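Local coordinates for protein putative rRNA methyltransferase (Sorangium cellulosum, PDB 4RWZ) that probably methylates 16S rRNA of the small ribosomal subunit and so confers resistance to aminoglycoside antibiotics, at residues 87-101 against 121-133. Sequence-based numbering, arbitrary orientation.
Sequences VQALPEELAGLAHTL and VLEALRRLVRPGG
Leu128 packs against Leu90 and Leu94, and together with Arg130 and Arg127 it carries most of the surface that 121-133 buries against 87-101. The setting is the Rossmann-like methyltransferase fold: helix 119-127 packs on the mixed central sheet and hands the chain to strand 133-139, the neighbour of 98-104. Leu128 fills the apolar centre. Its two methyls split the work, CD1 meeting Leu90 CD1 at 3.7 Å, with the two side chains crossing at about a right angle, while CD2 lies 3.6 Å from Leu94 CB. Leu101, on strand 98-104, continues this core, its CD2 touching Val129 CG2 and Leu125 CB; Val31 of strand 26-31 backs Leu101.

Backbone pairing fixes the relative position of the segments. Ala98 N donates to Leu128 O and Arg130 N to Ala98 O, the latter nearly straight at 174°, which defines a short parallel bridge between Ala98 and Val129. Arg127 O accepts from Gly96 N (2.8 Å), in its carbonyl plane.

Both arginines bind peptide carbonyls of 87-101. Arg127 is extended from CG to NE, with CG anti to the backbone N (chi1 177°); this carries NH1 to Leu90 O at 3.1 Å, and the oxygen sits in the guanidinium plane although the donor stands above the carbonyl plane. Arg130 instead bends at chi3, bringing its guanidinium flat over one face of the His99 ring, centres 3.8 Å apart and planes 13° from parallel. Its CD adds a CH-pi contact over that ring, whose ND1 is hydrogen-bonded to Val27 N. The same guanidinium grips one oxygen side-on: NH2 reaches Leu97 O at 2.7 Å and NE at 3.1 Å, both from the same face of the carbonyl plane.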
loop_
_atom_site.group_PDB
_atom_site.type_symbol
_atom_site.label_atom_id
_atom_site.label_comp_id
_atom_site.label_asym_id
_atom_site.label_seq_id
_atom_site.Cartn_x
_atom_site.Cartn_y
_atom_site.Cartn_z
ATOM N N VAL A 87 -6.562 -6.481 -0.938
ATOM C CA VAL A 87 -5.808 -6.245 -2.165
ATOM C C VAL A 87 -6.529 -6.787 -3.382
ATOM O O VAL A 87 -6.408 -6.215 -4.464
ATOM C CB VAL A 87 -4.409 -6.882 -2.077
ATOM C CG1 VAL A 87 -3.543 -6.468 -3.253
ATOM C CG2 VAL A 87 -3.746 -6.480 -0.787
ATOM N N GLN A 88 -7.339 -7.833 -3.232
ATOM C CA GLN A 88 -8.039 -8.330 -4.425
ATOM C C GLN A 88 -9.243 -7.474 -4.806
ATOM O O GLN A 88 -9.809 -7.650 -5.873
ATOM C CB GLN A 88 -8.456 -9.778 -4.286
ATOM C CG GLN A 88 -9.883 -9.946 -3.817
ATOM C CD GLN A 88 -10.363 -11.377 -3.928
ATOM O OE1 GLN A 88 -9.656 -12.325 -3.556
ATOM N NE2 GLN A 88 -11.558 -11.547 -4.494
ATOM N N ALA A 89 -9.638 -6.534 -3.954
ATOM C CA ALA A 89 -10.756 -5.653 -4.309
ATOM C C ALA A 89 -10.574 -4.268 -3.733
ATOM O O ALA A 89 -11.270 -3.852 -2.796
ATOM C CB ALA A 89 -12.103 -6.254 -3.839
ATOM N N LEU A 90 -9.581 -3.549 -4.229
ATOM C CA LEU A 90 -9.290 -2.235 -3.642
ATOM C C LEU A 90 -10.322 -1.248 -4.176
ATOM O O LEU A 90 -10.789 -1.430 -5.314
ATOM C CB LEU A 90 -7.853 -1.834 -4.005
ATOM C CG LEU A 90 -6.769 -2.679 -3.305
ATOM C CD1 LEU A 90 -5.422 -2.581 -4.080
ATOM C CD2 LEU A 90 -6.544 -2.274 -1.834
ATOM N N PRO A 91 -10.716 -0.243 -3.391
ATOM C CA PRO A 91 -11.794 0.648 -3.845
ATOM C C PRO A 91 -11.415 1.417 -5.112
ATOM O O PRO A 91 -10.278 1.875 -5.249
ATOM C CB PRO A 91 -11.987 1.634 -2.663
ATOM C CG PRO A 91 -10.993 1.276 -1.632
ATOM C CD PRO A 91 -10.045 0.248 -2.171
ATOM N N GLU A 92 -12.344 1.515 -6.060
ATOM C CA GLU A 92 -12.081 2.269 -7.288
ATOM C C GLU A 92 -11.821 3.740 -7.016
ATOM O O GLU A 92 -11.127 4.394 -7.807
ATOM C CB GLU A 92 -13.250 2.094 -8.289
ATOM C CG GLU A 92 -14.537 2.632 -7.729
ATOM C CD GLU A 92 -15.733 2.395 -8.633
ATOM O OE1 GLU A 92 -15.594 1.661 -9.646
ATOM O OE2 GLU A 92 -16.818 2.949 -8.316
ATOM N N GLU A 93 -12.338 4.257 -5.895
ATOM C CA GLU A 93 -12.108 5.652 -5.530
ATOM C C GLU A 93 -10.608 5.976 -5.365
ATOM O O GLU A 93 -10.212 7.140 -5.412
ATOM C CB GLU A 93 -12.818 5.982 -4.212
ATOM C CG GLU A 93 -14.349 5.953 -4.304
ATOM C CD GLU A 93 -14.929 4.588 -4.078
ATOM O OE1 GLU A 93 -14.192 3.581 -4.144
ATOM O OE2 GLU A 93 -16.152 4.500 -3.834
ATOM N N LEU A 94 -9.789 4.956 -5.128
ATOM C CA LEU A 94 -8.342 5.215 -4.929
ATOM C C LEU A 94 -7.580 5.105 -6.233
ATOM O O LEU A 94 -6.379 5.383 -6.290
ATOM C CB LEU A 94 -7.739 4.242 -3.921
ATOM C CG LEU A 94 -8.335 4.268 -2.527
ATOM C CD1 LEU A 94 -7.630 3.204 -1.690
ATOM C CD2 LEU A 94 -8.151 5.658 -1.919
ATOM N N ALA A 95 -8.257 4.747 -7.307
ATOM C CA ALA A 95 -7.534 4.554 -8.573
ATOM C C ALA A 95 -6.755 5.745 -9.045
ATOM O O ALA A 95 -7.273 6.857 -9.045
ATOM C CB ALA A 95 -8.513 4.079 -9.693
ATOM N N GLY A 96 -5.494 5.505 -9.445
ATOM C CA GLY A 96 -4.659 6.532 -10.022
ATOM C C GLY A 96 -4.255 7.648 -9.077
ATOM O O GLY A 96 -3.750 8.649 -9.544
ATOM N N LEU A 97 -4.421 7.490 -7.764
ATOM C CA LEU A 97 -4.113 8.604 -6.867
ATOM C C LEU A 97 -2.694 8.680 -6.311
ATOM O O LEU A 97 -2.220 9.792 -6.023
ATOM C CB LEU A 97 -5.047 8.616 -5.644
ATOM C CG LEU A 97 -6.530 8.896 -5.838
ATOM C CD1 LEU A 97 -7.151 8.942 -4.422
ATOM C CD2 LEU A 97 -6.772 10.187 -6.599
ATOM N N ALA A 98 -2.025 7.539 -6.090
ATOM C CA ALA A 98 -0.827 7.572 -5.209
ATOM C C ALA A 98 0.402 8.088 -5.920
ATOM O O ALA A 98 0.724 7.617 -7.001
ATOM C CB ALA A 98 -0.517 6.162 -4.590
ATOM N N HIS A 99 1.091 9.056 -5.309
ATOM C CA HIS A 99 2.469 9.376 -5.716
ATOM C C HIS A 99 3.406 8.320 -5.165
ATOM O O HIS A 99 4.422 8.018 -5.781
ATOM C CB HIS A 99 2.917 10.729 -5.143
ATOM C CG HIS A 99 2.198 11.884 -5.734
ATOM N ND1 HIS A 99 0.949 12.283 -5.312
ATOM C CD2 HIS A 99 2.554 12.733 -6.733
ATOM C CE1 HIS A 99 0.568 13.333 -6.019
ATOM N NE2 HIS A 99 1.517 13.615 -6.893
ATOM N N THR A 100 3.040 7.748 -4.006
ATOM C CA THR A 100 3.826 6.687 -3.356
ATOM C C THR A 100 2.900 5.615 -2.814
ATOM O O THR A 100 1.946 5.948 -2.082
ATOM C CB THR A 100 4.636 7.261 -2.162
ATOM O OG1 THR A 100 5.360 8.427 -2.606
ATOM C CG2 THR A 100 5.601 6.201 -1.611
ATOM N N LEU A 101 3.172 4.343 -3.138
ATOM C CA LEU A 101 2.381 3.230 -2.600
ATOM C C LEU A 101 3.355 2.363 -1.830
ATOM O O LEU A 101 4.307 1.854 -2.413
ATOM C CB LEU A 101 1.812 2.406 -3.748
ATOM C CG LEU A 101 1.080 1.099 -3.406
ATOM C CD1 LEU A 101 -0.114 1.452 -2.680
ATOM C CD2 LEU A 101 0.742 0.434 -4.795
ATOM N N VAL A 121 -2.061 -9.443 -8.912
ATOM C CA VAL A 121 -1.755 -8.597 -7.759
ATOM C C VAL A 121 -0.977 -7.376 -8.217
ATOM O O VAL A 121 -1.227 -6.255 -7.782
ATOM C CB VAL A 121 -0.971 -9.367 -6.709
ATOM C CG1 VAL A 121 -0.652 -8.481 -5.475
ATOM C CG2 VAL A 121 -1.822 -10.558 -6.192
ATOM N N LEU A 122 -0.012 -7.584 -9.123
ATOM C CA LEU A 122 0.744 -6.404 -9.591
ATOM C C LEU A 122 -0.152 -5.427 -10.304
ATOM O O LEU A 122 -0.031 -4.226 -10.160
ATOM C CB LEU A 122 1.859 -6.819 -10.547
ATOM C CG LEU A 122 2.890 -7.747 -9.949
ATOM C CD1 LEU A 122 4.038 -7.973 -11.012
ATOM C CD2 LEU A 122 3.527 -7.154 -8.674
ATOM N N GLU A 123 -1.087 -5.936 -11.096
ATOM C CA GLU A 123 -2.033 -5.069 -11.776
ATOM C C GLU A 123 -2.943 -4.327 -10.777
ATOM O O GLU A 123 -3.289 -3.160 -10.980
ATOM C CB GLU A 123 -2.883 -5.884 -12.780
ATOM C CG GLU A 123 -2.019 -6.419 -13.950
ATOM C CD GLU A 123 -2.757 -7.332 -14.867
ATOM O OE1 GLU A 123 -4.012 -7.168 -14.941
ATOM O OE2 GLU A 123 -2.083 -8.150 -15.557
ATOM N N ALA A 124 -3.358 -5.026 -9.713
ATOM C CA ALA A 124 -4.226 -4.354 -8.748
ATOM C C ALA A 124 -3.481 -3.176 -8.081
ATOM O O ALA A 124 -4.074 -2.106 -7.818
ATOM C CB ALA A 124 -4.730 -5.347 -7.677
ATOM N N LEU A 125 -2.203 -3.394 -7.780
ATOM C CA LEU A 125 -1.379 -2.327 -7.137
ATOM C C LEU A 125 -1.092 -1.183 -8.116
ATOM O O LEU A 125 -1.174 0.003 -7.757
ATOM C CB LEU A 125 -0.091 -2.947 -6.610
ATOM C CG LEU A 125 -0.323 -3.996 -5.483
ATOM C CD1 LEU A 125 1.041 -4.628 -5.208
ATOM C CD2 LEU A 125 -0.808 -3.303 -4.221
ATOM N N ARG A 126 -0.781 -1.522 -9.353
ATOM C CA ARG A 126 -0.502 -0.503 -10.368
ATOM C C ARG A 126 -1.722 0.397 -10.578
ATOM O O ARG A 126 -1.606 1.586 -10.857
ATOM C CB ARG A 126 -0.091 -1.158 -11.684
ATOM C CG ARG A 126 0.034 -0.173 -12.874
ATOM C CD ARG A 126 1.182 0.863 -12.622
ATOM N NE ARG A 126 1.337 1.748 -13.789
ATOM C CZ ARG A 126 0.566 2.820 -13.985
ATOM N NH1 ARG A 126 -0.413 3.095 -13.126
ATOM N NH2 ARG A 126 0.749 3.609 -15.022
ATOM N N ARG A 127 -2.913 -0.164 -10.415
ATOM C CA ARG A 127 -4.127 0.638 -10.562
ATOM C C ARG A 127 -4.186 1.804 -9.584
ATOM O O ARG A 127 -4.781 2.869 -9.904
ATOM C CB ARG A 127 -5.359 -0.280 -10.405
ATOM C CG ARG A 127 -6.726 0.347 -10.449
ATOM C CD ARG A 127 -7.698 -0.862 -10.257
ATOM N NE ARG A 127 -9.121 -0.577 -10.186
ATOM C CZ ARG A 127 -9.837 -0.663 -9.070
ATOM N NH1 ARG A 127 -9.254 -1.003 -7.925
ATOM N NH2 ARG A 127 -11.139 -0.411 -9.095
ATOM N N LEU A 128 -3.536 1.658 -8.423
ATOM C CA LEU A 128 -3.611 2.710 -7.410
ATOM C C LEU A 128 -2.614 3.861 -7.591
ATOM O O LEU A 128 -2.706 4.874 -6.895
ATOM C CB LEU A 128 -3.350 2.169 -5.979
ATOM C CG LEU A 128 -4.391 1.199 -5.426
ATOM C CD1 LEU A 128 -4.163 0.919 -3.931
ATOM C CD2 LEU A 128 -5.731 1.768 -5.648
ATOM N N VAL A 129 -1.649 3.661 -8.467
ATOM C CA VAL A 129 -0.515 4.559 -8.569
ATOM C C VAL A 129 -0.653 5.500 -9.754
ATOM O O VAL A 129 -1.031 5.079 -10.828
ATOM C CB VAL A 129 0.776 3.753 -8.722
ATOM C CG1 VAL A 129 2.013 4.691 -8.668
ATOM C CG2 VAL A 129 0.863 2.751 -7.560
ATOM N N ARG A 130 -0.323 6.766 -9.561
ATOM C CA ARG A 130 -0.399 7.703 -10.695
ATOM C C ARG A 130 0.835 7.492 -11.557
ATOM O O ARG A 130 1.873 7.020 -11.051
ATOM C CB ARG A 130 -0.558 9.155 -10.208
ATOM C CG ARG A 130 0.653 9.805 -9.667
ATOM C CD ARG A 130 0.322 11.250 -9.261
ATOM N NE ARG A 130 -0.713 11.271 -8.240
ATOM C CZ ARG A 130 -1.622 12.237 -8.121
ATOM N NH1 ARG A 130 -1.612 13.249 -9.000
ATOM N NH2 ARG A 130 -2.545 12.188 -7.138
ATOM N N PRO A 131 0.737 7.795 -12.868
ATOM C CA PRO A 131 1.915 7.709 -13.758
ATOM C C PRO A 131 3.089 8.448 -13.156
ATOM O O PRO A 131 2.916 9.540 -12.591
ATOM C CB PRO A 131 1.457 8.424 -15.044
ATOM C CG PRO A 131 -0.032 8.259 -15.053
ATOM C CD PRO A 131 -0.459 8.276 -13.581
ATOM N N GLY A 132 4.250 7.805 -13.140
ATOM C CA GLY A 132 5.422 8.407 -12.530
ATOM C C GLY A 132 5.524 8.216 -11.021
ATOM O O GLY A 132 6.523 8.558 -10.416
ATOM N N GLY A 133 4.494 7.668 -10.394
ATOM C CA GLY A 133 4.568 7.401 -8.980
ATOM C C GLY A 133 5.424 6.176 -8.684
ATOM O O GLY A 133 5.971 5.528 -9.595
#